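Local coordinates for putative alpha/beta hydrolase fold protein (Candidatus Nitrososphaera gargensis, PDB 5A62) that probably hydrolyses ester substrates, as a carboxylesterase-like member of the alpha/beta hydrolase family, at residues I43-L46 against L47-F51; W249-I252 against E253-K256. All blocks are in the same frame, centred on the assembly; numbering follows the deposited sequence. Where two conformers were deposited one is given.

Contact 1: I43-L46 against L47-F51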
ATOM      1  N   ILE A  43      21.861  -4.141 -21.870  1.00 14.12           N
ATOM      2  CA  ILE A  43      23.120  -3.636 -21.333  1.00 14.44           C
ATOM      3  C   ILE A  43      24.195  -3.763 -22.425  1.00 16.13           C
ATOM      4  O   ILE A  43      24.882  -2.766 -22.698  1.00 16.44           O
ATOM      5  CB  ILE A  43      23.492  -4.364 -20.054  1.00 16.41           C
ATOM      6  CG1 ILE A  43      22.532  -3.968 -18.926  1.00 17.12           C
ATOM      7  CG2 ILE A  43      24.937  -4.075 -19.690  1.00 18.14           C
ATOM      8  CD1 ILE A  43      22.563  -4.840 -17.693  1.00 15.98           C
ATOM      9  N   GLN A  44      24.258  -4.917 -23.057  1.00 18.10           N
ATOM     10  CA  GLN A  44      25.254  -5.116 -24.134  1.00 19.90           C
ATOM     11  C   GLN A  44      25.007  -4.189 -25.285  1.00 19.62           C
ATOM     12  O   GLN A  44      25.956  -3.571 -25.772  1.00 18.94           O
ATOM     13  CB  GLN A  44      25.273  -6.583 -24.599  1.00 25.29           C
ATOM     14  CG  GLN A  44      25.814  -7.513 -23.508  1.00 28.12           C
ATOM     15  CD  GLN A  44      27.067  -6.986 -22.777  1.00 35.85           C
ATOM     16  OE1 GLN A  44      27.129  -6.949 -21.542  1.00 42.35           O
ATOM     17  NE2 GLN A  44      28.066  -6.545 -23.548  1.00 37.97           N
ATOM     18  N   LEU A  45      23.777  -4.013 -25.720  1.00 18.21           N
ATOM     19  CA  LEU A  45      23.486  -3.144 -26.850  1.00 17.65           C
ATOM     20  C   LEU A  45      23.852  -1.702 -26.534  1.00 18.73           C
ATOM     21  O   LEU A  45      24.432  -0.986 -27.352  1.00 20.25           O
ATOM     22  CB  LEU A  45      22.005  -3.275 -27.236  1.00 20.22           C
ATOM     23  CG  LEU A  45      21.450  -2.232 -28.174  1.00 23.44           C
ATOM     24  CD1 LEU A  45      21.992  -2.474 -29.562  1.00 25.81           C
ATOM     25  CD2 LEU A  45      19.927  -2.279 -28.165  1.00 24.53           C
ATOM     26  N   LEU A  46      23.562  -1.242 -25.318  1.00 14.88           N
ATOM     27  CA  LEU A  46      23.726   0.134 -24.992  1.00 14.92           C
ATOM     28  C   LEU A  46      25.181   0.438 -24.759  1.00 16.18           C
ATOM     29  O   LEU A  46      25.633   1.528 -25.078  1.00 17.23           O
ATOM     30  CB  LEU A  46      22.830   0.488 -23.762  1.00 13.30           C
ATOM     31  CG  LEU A  46      21.349   0.457 -24.146  1.00 13.60           C
ATOM     32  CD1 LEU A  46      20.539   0.655 -22.858  1.00 13.71           C
ATOM     33  CD2 LEU A  46      20.927   1.493 -25.152  1.00 13.89           C
ATOM     34  N   LEU A  47      25.904  -0.503 -24.192  1.00 16.96           N
ATOM     35  CA  LEU A  47      27.373  -0.337 -24.074  1.00 19.66           C
ATOM     36  C   LEU A  47      28.023  -0.248 -25.434  1.00 21.23           C
ATOM     37  O   LEU A  47      28.923   0.606 -25.618  1.00 21.69           O
ATOM     38  CB  LEU A  47      28.007  -1.495 -23.346  1.00 20.11           C
ATOM     39  CG  LEU A  47      27.746  -1.577 -21.888  1.00 20.78           C
ATOM     40  CD1 LEU A  47      28.233  -2.916 -21.344  1.00 23.40           C
ATOM     41  CD2 LEU A  47      28.316  -0.359 -21.168  1.00 21.16           C
ATOM     42  N   LYS A  48      27.596  -1.081 -26.376  1.00 22.19           N
ATOM     43  CA  LYS A  48      28.182  -1.035 -27.745  1.00 25.17           C
ATOM     44  C   LYS A  48      27.857   0.289 -28.440  1.00 23.83           C
ATOM     45  O   LYS A  48      28.602   0.795 -29.320  1.00 24.20           O
ATOM     46  CB  LYS A  48      27.672  -2.200 -28.588  1.00 28.49           C
ATOM     47  CG  LYS A  48      28.134  -3.525 -28.067  1.00 35.15           C
ATOM     48  CD  LYS A  48      28.001  -4.659 -29.062  1.00 40.69           C
ATOM     49  CE  LYS A  48      28.509  -5.947 -28.400  1.00 46.54           C
ATOM     50  NZ  LYS A  48      28.183  -7.144 -29.218  1.00 51.66           N
ATOM     51  N   SER A  49      26.758   0.930 -28.063  1.00 21.87           N
ATOM     52  CA  SER A  49      26.429   2.209 -28.551  1.00 25.11           C
ATOM     53  C   SER A  49      27.094   3.381 -27.820  1.00 23.22           C
ATOM     54  O   SER A  49      26.737   4.506 -28.098  1.00 28.37           O
ATOM     55  CB  SER A  49      24.919   2.386 -28.509  1.00 27.58           C
ATOM     56  OG  SER A  49      24.278   1.300 -29.155  1.00 30.44           O
ATOM     57  N   GLY A  50      28.013   3.111 -26.885  1.00 21.80           N
ATOM     58  CA  GLY A  50      28.773   4.133 -26.185  1.00 21.69           C
ATOM     59  C   GLY A  50      28.214   4.767 -24.912  1.00 22.00           C
ATOM     60  O   GLY A  50      28.788   5.682 -24.376  1.00 23.39           O
ATOM     61  N   PHE A  51      27.119   4.241 -24.387  1.00 17.23           N
ATOM     62  CA  PHE A  51      26.583   4.718 -23.131  1.00 15.55           C
ATOM     63  C   PHE A  51      27.166   4.061 -21.895  1.00 14.11           C
ATOM     64  O   PHE A  51      27.733   2.974 -21.975  1.00 16.37           O
ATOM     65  CB  PHE A  51      25.090   4.358 -23.178  1.00 14.47           C
ATOM     66  CG  PHE A  51      24.350   5.128 -24.181  1.00 14.77           C
ATOM     67  CD1 PHE A  51      24.035   6.438 -23.937  1.00 15.28           C
ATOM     68  CD2 PHE A  51      23.915   4.546 -25.375  1.00 15.57           C
ATOM     69  CE1 PHE A  51      23.308   7.186 -24.856  1.00 16.96           C
ATOM     70  CE2 PHE A  51      23.199   5.311 -26.305  1.00 15.84           C
ATOM     71  CZ  PHE A  51      22.935   6.627 -26.064  1.00 16.95           C
TER

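Contact 2: W249-I252 against E253-K256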
ATOM      1  N   TRP A 249       4.866  -8.056 -21.208  1.00 14.44           N
ATOM      2  CA  TRP A 249       6.189  -8.606 -21.023  1.00 15.18           C
ATOM      3  C   TRP A 249       7.086  -8.552 -22.259  1.00 16.05           C
ATOM      4  O   TRP A 249       7.884  -9.423 -22.552  1.00 15.10           O
ATOM      5  CB  TRP A 249       6.094 -10.028 -20.449  1.00 14.92           C
ATOM      6  CG  TRP A 249       5.659 -10.048 -19.062  1.00 16.57           C
ATOM      7  CD1 TRP A 249       4.389 -10.326 -18.597  1.00 17.66           C
ATOM      8  CD2 TRP A 249       6.444  -9.712 -17.909  1.00 15.33           C
ATOM      9  NE1 TRP A 249       4.359 -10.204 -17.236  1.00 19.30           N
ATOM     10  CE2 TRP A 249       5.603  -9.855 -16.782  1.00 17.15           C
ATOM     11  CE3 TRP A 249       7.800  -9.372 -17.706  1.00 15.39           C
ATOM     12  CZ2 TRP A 249       6.056  -9.618 -15.486  1.00 18.00           C
ATOM     13  CZ3 TRP A 249       8.227  -9.125 -16.424  1.00 17.39           C
ATOM     14  CH2 TRP A 249       7.351  -9.257 -15.325  1.00 16.93           C
ATOM     15  N   VAL A 250       6.994  -7.444 -22.970  1.00 16.93           N
ATOM     16  CA  VAL A 250       7.753  -7.228 -24.191  1.00 15.92           C
ATOM     17  C   VAL A 250       9.251  -7.329 -23.924  1.00 15.08           C
ATOM     18  O   VAL A 250      10.021  -7.675 -24.809  1.00 15.75           O
ATOM     19  CB  VAL A 250       7.385  -5.850 -24.851  1.00 16.77           C
ATOM     20  CG1 VAL A 250       7.853  -4.687 -24.003  1.00 15.84           C
ATOM     21  CG2 VAL A 250       7.925  -5.754 -26.272  1.00 17.25           C
ATOM     22  N   VAL A 251       9.721  -6.980 -22.726  1.00 13.95           N
ATOM     23  CA  VAL A 251      11.126  -7.036 -22.369  0.50 14.32           C
ATOM     24  C   VAL A 251      11.639  -8.492 -22.304  1.00 13.49           C
ATOM     25  O   VAL A 251      12.822  -8.739 -22.377  1.00 15.19           O
ATOM     26  CB  VAL A 251      11.392  -6.271 -21.048  0.50 15.64           C
ATOM     27  CG1 VAL A 251      10.563  -6.816 -19.910  0.50 15.79           C
ATOM     28  CG2 VAL A 251      12.843  -6.272 -20.646  0.50 16.04           C
ATOM     29  N   ILE A 252      10.753  -9.446 -22.151  1.00 12.78           N
ATOM     30  CA  ILE A 252      11.144 -10.852 -22.222  1.00 12.66           C
ATOM     31  C   ILE A 252      11.263 -11.258 -23.696  1.00 13.99           C
ATOM     32  O   ILE A 252      12.223 -11.961 -24.031  1.00 15.05           O
ATOM     33  CB  ILE A 252      10.080 -11.732 -21.546  1.00 13.33           C
ATOM     34  CG1 ILE A 252      10.040 -11.433 -20.059  1.00 15.31           C
ATOM     35  CG2 ILE A 252      10.274 -13.227 -21.827  1.00 14.47           C
ATOM     36  CD1 ILE A 252      11.267 -11.745 -19.299  1.00 16.47           C
ATOM     37  N   GLU A 253      10.307 -10.854 -24.539  1.00 13.93           N
ATOM     38  CA  GLU A 253      10.317 -11.276 -25.939  1.00 15.26           C
ATOM     39  C   GLU A 253      11.364 -10.557 -26.777  1.00 15.46           C
ATOM     40  O   GLU A 253      11.846 -11.114 -27.756  1.00 16.68           O
ATOM     41  CB  GLU A 253       8.972 -11.059 -26.539  1.00 17.98           C
ATOM     42  CG  GLU A 253       7.975 -12.015 -25.899  1.00 22.59           C
ATOM     43  CD  GLU A 253       6.717 -12.210 -26.732  1.00 31.25           C
ATOM     44  OE1 GLU A 253       6.525 -11.468 -27.733  1.00 45.42           O
ATOM     45  OE2 GLU A 253       5.910 -13.099 -26.415  1.00 30.05           O
ATOM     46  N   LYS A 254      11.673  -9.312 -26.430  1.00 13.08           N
ATOM     47  CA  LYS A 254      12.717  -8.516 -27.086  1.00 13.10           C
ATOM     48  C   LYS A 254      12.524  -8.435 -28.595  1.00 13.71           C
ATOM     49  O   LYS A 254      13.436  -8.760 -29.356  1.00 14.85           O
ATOM     50  CB  LYS A 254      14.136  -9.021 -26.713  1.00 13.78           C
ATOM     51  CG  LYS A 254      14.358  -9.064 -25.203  1.00 15.62           C
ATOM     52  CD  LYS A 254      15.816  -9.144 -24.785  1.00 16.21           C
ATOM     53  CE  LYS A 254      16.030  -9.229 -23.264  1.00 17.61           C
ATOM     54  NZ  LYS A 254      15.463  -8.124 -22.539  1.00 16.99           N
ATOM     55  N   PRO A 255      11.395  -7.925 -29.042  1.00 14.17           N
ATOM     56  CA  PRO A 255      11.251  -7.771 -30.491  1.00 15.71           C
ATOM     57  C   PRO A 255      12.159  -6.747 -31.044  1.00 14.80           C
ATOM     58  O   PRO A 255      12.370  -5.674 -30.484  1.00 14.99           O
ATOM     59  CB  PRO A 255       9.791  -7.377 -30.638  1.00 15.90           C
ATOM     60  CG  PRO A 255       9.475  -6.688 -29.365  1.00 16.45           C
ATOM     61  CD  PRO A 255      10.214  -7.458 -28.317  1.00 14.80           C
ATOM     62  N   LYS A 256      12.686  -7.008 -32.244  1.00 15.88           N
ATOM     63  CA  LYS A 256      13.652  -6.095 -32.830  1.00 17.13           C
ATOM     64  C   LYS A 256      13.168  -4.654 -32.989  1.00 16.38           C
ATOM     65  O   LYS A 256      13.891  -3.689 -32.758  1.00 17.25           O
ATOM     66  CB  LYS A 256      14.065  -6.607 -34.228  1.00 23.00           C
ATOM     67  CG  LYS A 256      15.060  -5.680 -34.914  1.00 30.54           C
ATOM     68  CD  LYS A 256      15.436  -6.169 -36.311  1.00 37.63           C
ATOM     69  CE  LYS A 256      16.801  -5.634 -36.735  1.00 40.32           C
ATOM     70  NZ  LYS A 256      16.770  -4.184 -37.065  1.00 44.17           N
TER

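Contact 1: I43-L46 against L47-F51
Phe51 N returns to Leu46 O (3.2 Å, N-H...O angle 156°) and closes a Schellman motif that ends helix 40-48, the helix of a beta-alpha-beta unit between strands 25-29 and 52-56. Gly50 is its C-prime residue: phi is +88°, a backbone region readily open to a residue without CB, and its N bonds to Leu47 O at 3.0 Å.

The tight side faces the sheet. Leu46 CD2 comes within 4.3 Å of Phe51 CD2, and both side chains rest on Leu26. Ile43 and Leu47 run side by side, CG2 of the former 3.9 Å from CD1 of the latter, and both touch Val53 and His18. Leu46 O also lies at the edge of the Phe51 ring, near its plane, 3.5 Å from CD2.

The other side is looser and faces solvent. Gln44 OE1 stays 4.2 Å from Leu47 CD1, and Lys48 stretches out beyond CG, clear of residues 43-46, after CG has passed Gln44 O.

At the last turn, Leu45 O is gripped twice by one residue. With OG turned back beside its own backbone N (chi1 -52°), Ser49 sends N and OG to that oxygen from opposite faces of the carbonyl plane, OG at 2.9 Å.

Contact 2: W249-I252 against E253-K256
Lys254 curls back over the short helix it has just left and sets its ammonium group on the carbonyl of Val251. From CB the chain starts with CG beside its own backbone N (chi1 -55°), which brings CG to 3.2 Å from Val251 O, with Ile252 O a little farther off. CD swings out to 3.9 Å from the same Val251 O. CE comes back in, to 3.4 Å from that oxygen, and the bend at chi4 (-58°) then turns the tip inward. There NZ meets Val251 O at 2.7 Å, lying in the carbonyl plane. The ammonium has further partners: a salt bridge to Glu42 OE1 and a hydrogen bond to Ile38 O, which tie this turn to helix 40-48 and the loop before it.

All this happens at the C-terminal end of helix 250-253, a single short turn of the alpha/beta hydrolase fold between the last strand, 239-243, and the C-terminal helix 256-272. Trp249 is its N-cap residue, and its ring packs edge-to-face with Phe176. At the far end the chain leaves helical geometry at Lys254, whose phi is positive (+54°). Its N still bonds to Val250 O at 2.8 Å, whereas the preceding i+4 bond, Glu253 N to Trp249 O, is long and weak.

Pro255 comes next. Val250 also touches Met258 of helix 256-272, and Ile252 touches Phe175 of helix 170-180. The proline ring crosses the Val250 side chain at about a right angle: Pro255 CD sits 3.5 Å from Val250 CG2, with Pro255 CG almost as near.

From the N terminus, the chain runs through strand 25-29 into helix 40-48, where contact 1 closes the helix end and hands the backbone to strand 52-56. Some two hundred residues later, after strand 239-243, contact 2 closes the turn that leads into helix 256-272. The two are in series, neither nesting nor crossing, with centres about 17 Å apart and nearest atoms about 8 Å apart. Helices 40-48 and 256-272 join them: Tyr259 touches both Leu45 of contact 1 and Lys254 of contact 2, while Asp40 and Tyr41 at the start of helix 40-48 meet Lys254. Farther along the C-terminal helix, Met263, Leu266 and Thr270 pack against contact 1.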